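PDB 4F7A: putative uncharacterized protein from Bacteroides vulgatus, which probably binds glycans, perhaps mucin O-glycans, at the outer membrane as a SusD-like lipoprotein for nutrient uptake. Local coordinates for residues T43-N51 / P251-T261. Numbering follows the deposited sequence.
Sequences TWPWQTFQN and PLAGVAGWGET
Pro251 lays its ring over one face of the Trp46 indole, CG standing 3.5 Å from the centroid of the five-membered ring, only 11° off its normal. The rigid pyrrolidine offers C-H groups to the indole face, and proline, with no N-H to donate, fits a helix's first turn. The six-membered half of the same indole reaches Leu252, while Val255 CG2 meets its edge near the ring plane. With CG anti to the backbone N (chi1 -179°), the Trp46 indole reaches toward the first turn of helix 251-257. Thr43 CG2, a small methyl, makes the second CH-pi contact, 3.8 Å from the centroid of the Trp258 six-membered ring; Gly254, lacking a side chain, lets Thr43 approach its backbone. Trp44 CB packs 3.7 Å from Trp258 CH2, at the ring edge. Helices 44-51 and 251-257 cross at -104° within the largely helical, TPR-like SusD fold; Gly259, whose positive phi suits glycine, closes the latter with a Schellman motif. Gln47 is long enough to give a weak, bent hydrogen bond from NE2 to Glu260 OE1 (2.8 Å). A water donates to both Asn51 OD1 and Glu260 O. Farther out, Asp55 OD2 accepts from Asn51 ND2, consistent with the Asn51 amide being held with OD1 turned to the water, and Tyr33 meets the Trp46 ring.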
# COMPACT_ATOMS: atom_id res chain seq x y z
N THR A 43 -0.83 18.48 1.05
CA THR A 43 -1.70 17.93 0.00
C THR A 43 -1.04 17.78 -1.38
O THR A 43 -1.04 16.67 -1.95
CB THR A 43 -3.00 18.74 -0.16
OG1 THR A 43 -3.60 18.96 1.12
CG2 THR A 43 -3.99 17.98 -1.06
N TRP A 44 -0.53 18.88 -1.93
CA TRP A 44 0.02 18.86 -3.29
C TRP A 44 1.24 17.90 -3.45
O TRP A 44 1.34 17.24 -4.49
CB TRP A 44 0.25 20.27 -3.87
CG TRP A 44 1.38 21.04 -3.23
CD1 TRP A 44 1.29 21.96 -2.22
CD2 TRP A 44 2.77 20.93 -3.55
NE1 TRP A 44 2.55 22.43 -1.90
CE2 TRP A 44 3.47 21.81 -2.70
CE3 TRP A 44 3.49 20.16 -4.48
CZ2 TRP A 44 4.86 21.94 -2.74
CZ3 TRP A 44 4.87 20.30 -4.53
CH2 TRP A 44 5.54 21.18 -3.66
N PRO A 45 2.11 17.77 -2.43
CA PRO A 45 3.16 16.73 -2.60
C PRO A 45 2.63 15.31 -2.62
O PRO A 45 3.02 14.51 -3.48
CB PRO A 45 4.09 16.97 -1.40
CG PRO A 45 3.87 18.42 -1.09
CD PRO A 45 2.38 18.57 -1.24
N TRP A 46 1.70 15.01 -1.71
CA TRP A 46 1.12 13.68 -1.66
C TRP A 46 0.43 13.31 -2.97
O TRP A 46 0.43 12.15 -3.37
CB TRP A 46 0.14 13.56 -0.48
CG TRP A 46 -0.46 12.21 -0.38
CD1 TRP A 46 0.10 11.11 0.20
CD2 TRP A 46 -1.71 11.78 -0.95
NE1 TRP A 46 -0.73 10.04 0.07
CE2 TRP A 46 -1.85 10.41 -0.63
CE3 TRP A 46 -2.74 12.42 -1.63
CZ2 TRP A 46 -2.97 9.66 -1.01
CZ3 TRP A 46 -3.88 11.67 -2.00
CH2 TRP A 46 -3.96 10.30 -1.71
N GLN A 47 -0.14 14.31 -3.66
CA GLN A 47 -0.88 14.03 -4.87
C GLN A 47 -0.00 13.32 -5.91
O GLN A 47 -0.46 12.39 -6.55
CB GLN A 47 -1.51 15.29 -5.46
CG GLN A 47 -2.35 15.00 -6.75
CD GLN A 47 -2.86 16.28 -7.42
OE1 GLN A 47 -2.16 17.29 -7.43
NE2 GLN A 47 -4.05 16.22 -8.01
N THR A 48 1.26 13.75 -6.04
CA THR A 48 2.22 13.05 -6.95
C THR A 48 2.99 11.92 -6.30
O THR A 48 3.42 10.99 -6.98
CB THR A 48 3.21 14.05 -7.62
OG1 THR A 48 4.09 14.60 -6.64
CG2 THR A 48 2.45 15.20 -8.33
N PHE A 49 3.20 11.98 -4.99
CA PHE A 49 3.80 10.87 -4.21
C PHE A 49 3.05 9.57 -4.50
O PHE A 49 3.64 8.57 -4.92
CB PHE A 49 3.71 11.22 -2.70
CG PHE A 49 4.55 10.32 -1.78
CD1 PHE A 49 4.14 9.04 -1.45
CD2 PHE A 49 5.70 10.81 -1.18
CE1 PHE A 49 4.91 8.25 -0.59
CE2 PHE A 49 6.44 10.04 -0.31
CZ PHE A 49 6.07 8.76 -0.03
N GLN A 50 1.74 9.63 -4.35
CA GLN A 50 0.92 8.44 -4.43
C GLN A 50 -0.36 8.53 -5.26
O GLN A 50 -0.72 7.55 -5.92
CB GLN A 50 0.62 8.04 -2.98
CG GLN A 50 -0.51 7.16 -2.75
CD GLN A 50 -0.44 6.44 -1.40
OE1 GLN A 50 0.40 6.72 -0.51
NE2 GLN A 50 -1.35 5.52 -1.24
N ASN A 51 -1.09 9.65 -5.20
CA ASN A 51 -2.44 9.64 -5.75
C ASN A 51 -2.48 9.49 -7.26
O ASN A 51 -3.33 8.76 -7.80
CB ASN A 51 -3.25 10.86 -5.33
CG ASN A 51 -4.74 10.67 -5.53
OD1 ASN A 51 -5.38 11.47 -6.20
ND2 ASN A 51 -5.31 9.58 -4.94
N PRO A 251 -4.16 13.42 3.56
CA PRO A 251 -4.04 14.11 2.28
C PRO A 251 -5.05 13.65 1.24
O PRO A 251 -5.35 14.39 0.31
CB PRO A 251 -2.61 13.79 1.84
CG PRO A 251 -2.29 12.55 2.52
CD PRO A 251 -2.96 12.60 3.85
N LEU A 252 -5.59 12.44 1.38
CA LEU A 252 -6.62 11.96 0.46
C LEU A 252 -7.83 12.87 0.53
O LEU A 252 -8.43 13.19 -0.49
CB LEU A 252 -7.00 10.51 0.76
CG LEU A 252 -8.06 9.85 -0.12
CD1 LEU A 252 -7.68 9.76 -1.60
CD2 LEU A 252 -8.37 8.44 0.44
N ALA A 253 -8.17 13.31 1.75
CA ALA A 253 -9.28 14.20 1.95
C ALA A 253 -8.99 15.54 1.34
O ALA A 253 -9.90 16.20 0.83
CB ALA A 253 -9.65 14.33 3.50
N GLY A 254 -7.72 15.95 1.36
CA GLY A 254 -7.31 17.19 0.72
C GLY A 254 -7.49 17.18 -0.78
O GLY A 254 -8.06 18.12 -1.34
N VAL A 255 -7.03 16.10 -1.43
CA VAL A 255 -7.23 15.92 -2.89
C VAL A 255 -8.72 15.76 -3.22
O VAL A 255 -9.19 16.28 -4.25
CB VAL A 255 -6.38 14.77 -3.45
CG1 VAL A 255 -6.57 14.59 -4.95
CG2 VAL A 255 -4.88 15.02 -3.12
N ALA A 256 -9.47 15.10 -2.35
CA ALA A 256 -10.94 15.00 -2.52
C ALA A 256 -11.56 16.40 -2.49
O ALA A 256 -12.50 16.68 -3.24
CB ALA A 256 -11.56 14.14 -1.48
N GLY A 257 -11.03 17.26 -1.63
CA GLY A 257 -11.50 18.63 -1.52
C GLY A 257 -11.27 19.43 -2.79
O GLY A 257 -12.00 20.36 -3.06
N TRP A 258 -10.26 19.06 -3.56
CA TRP A 258 -10.04 19.66 -4.88
C TRP A 258 -10.92 19.06 -5.99
O TRP A 258 -10.85 19.49 -7.13
CB TRP A 258 -8.60 19.50 -5.32
CG TRP A 258 -7.59 20.13 -4.44
CD1 TRP A 258 -7.80 21.12 -3.52
CD2 TRP A 258 -6.18 19.87 -4.45
NE1 TRP A 258 -6.59 21.48 -2.94
CE2 TRP A 258 -5.59 20.72 -3.50
CE3 TRP A 258 -5.36 19.02 -5.19
CZ2 TRP A 258 -4.22 20.73 -3.25
CZ3 TRP A 258 -4.00 19.02 -4.94
CH2 TRP A 258 -3.44 19.87 -3.98
N GLY A 259 -11.71 18.06 -5.66
CA GLY A 259 -12.58 17.41 -6.62
C GLY A 259 -11.90 16.39 -7.51
O GLY A 259 -12.37 16.14 -8.60
N GLU A 260 -10.83 15.74 -7.04
CA GLU A 260 -9.97 14.92 -7.91
C GLU A 260 -9.86 13.43 -7.57
O GLU A 260 -9.01 12.75 -8.12
CB GLU A 260 -8.57 15.56 -7.99
CG GLU A 260 -8.55 16.84 -8.82
CD GLU A 260 -7.17 17.44 -8.98
OE1 GLU A 260 -6.30 16.80 -9.59
OE2 GLU A 260 -6.97 18.57 -8.51
N THR A 261 -10.73 12.92 -6.69
CA THR A 261 -10.67 11.51 -6.28
C THR A 261 -11.95 10.75 -6.64
O THR A 261 -12.88 10.66 -5.84
CB THR A 261 -10.43 11.42 -4.76
OG1 THR A 261 -11.44 12.18 -4.09
CG2 THR A 261 -9.04 11.96 -4.40
O HOH W 1 -7.55 10.41 -7.68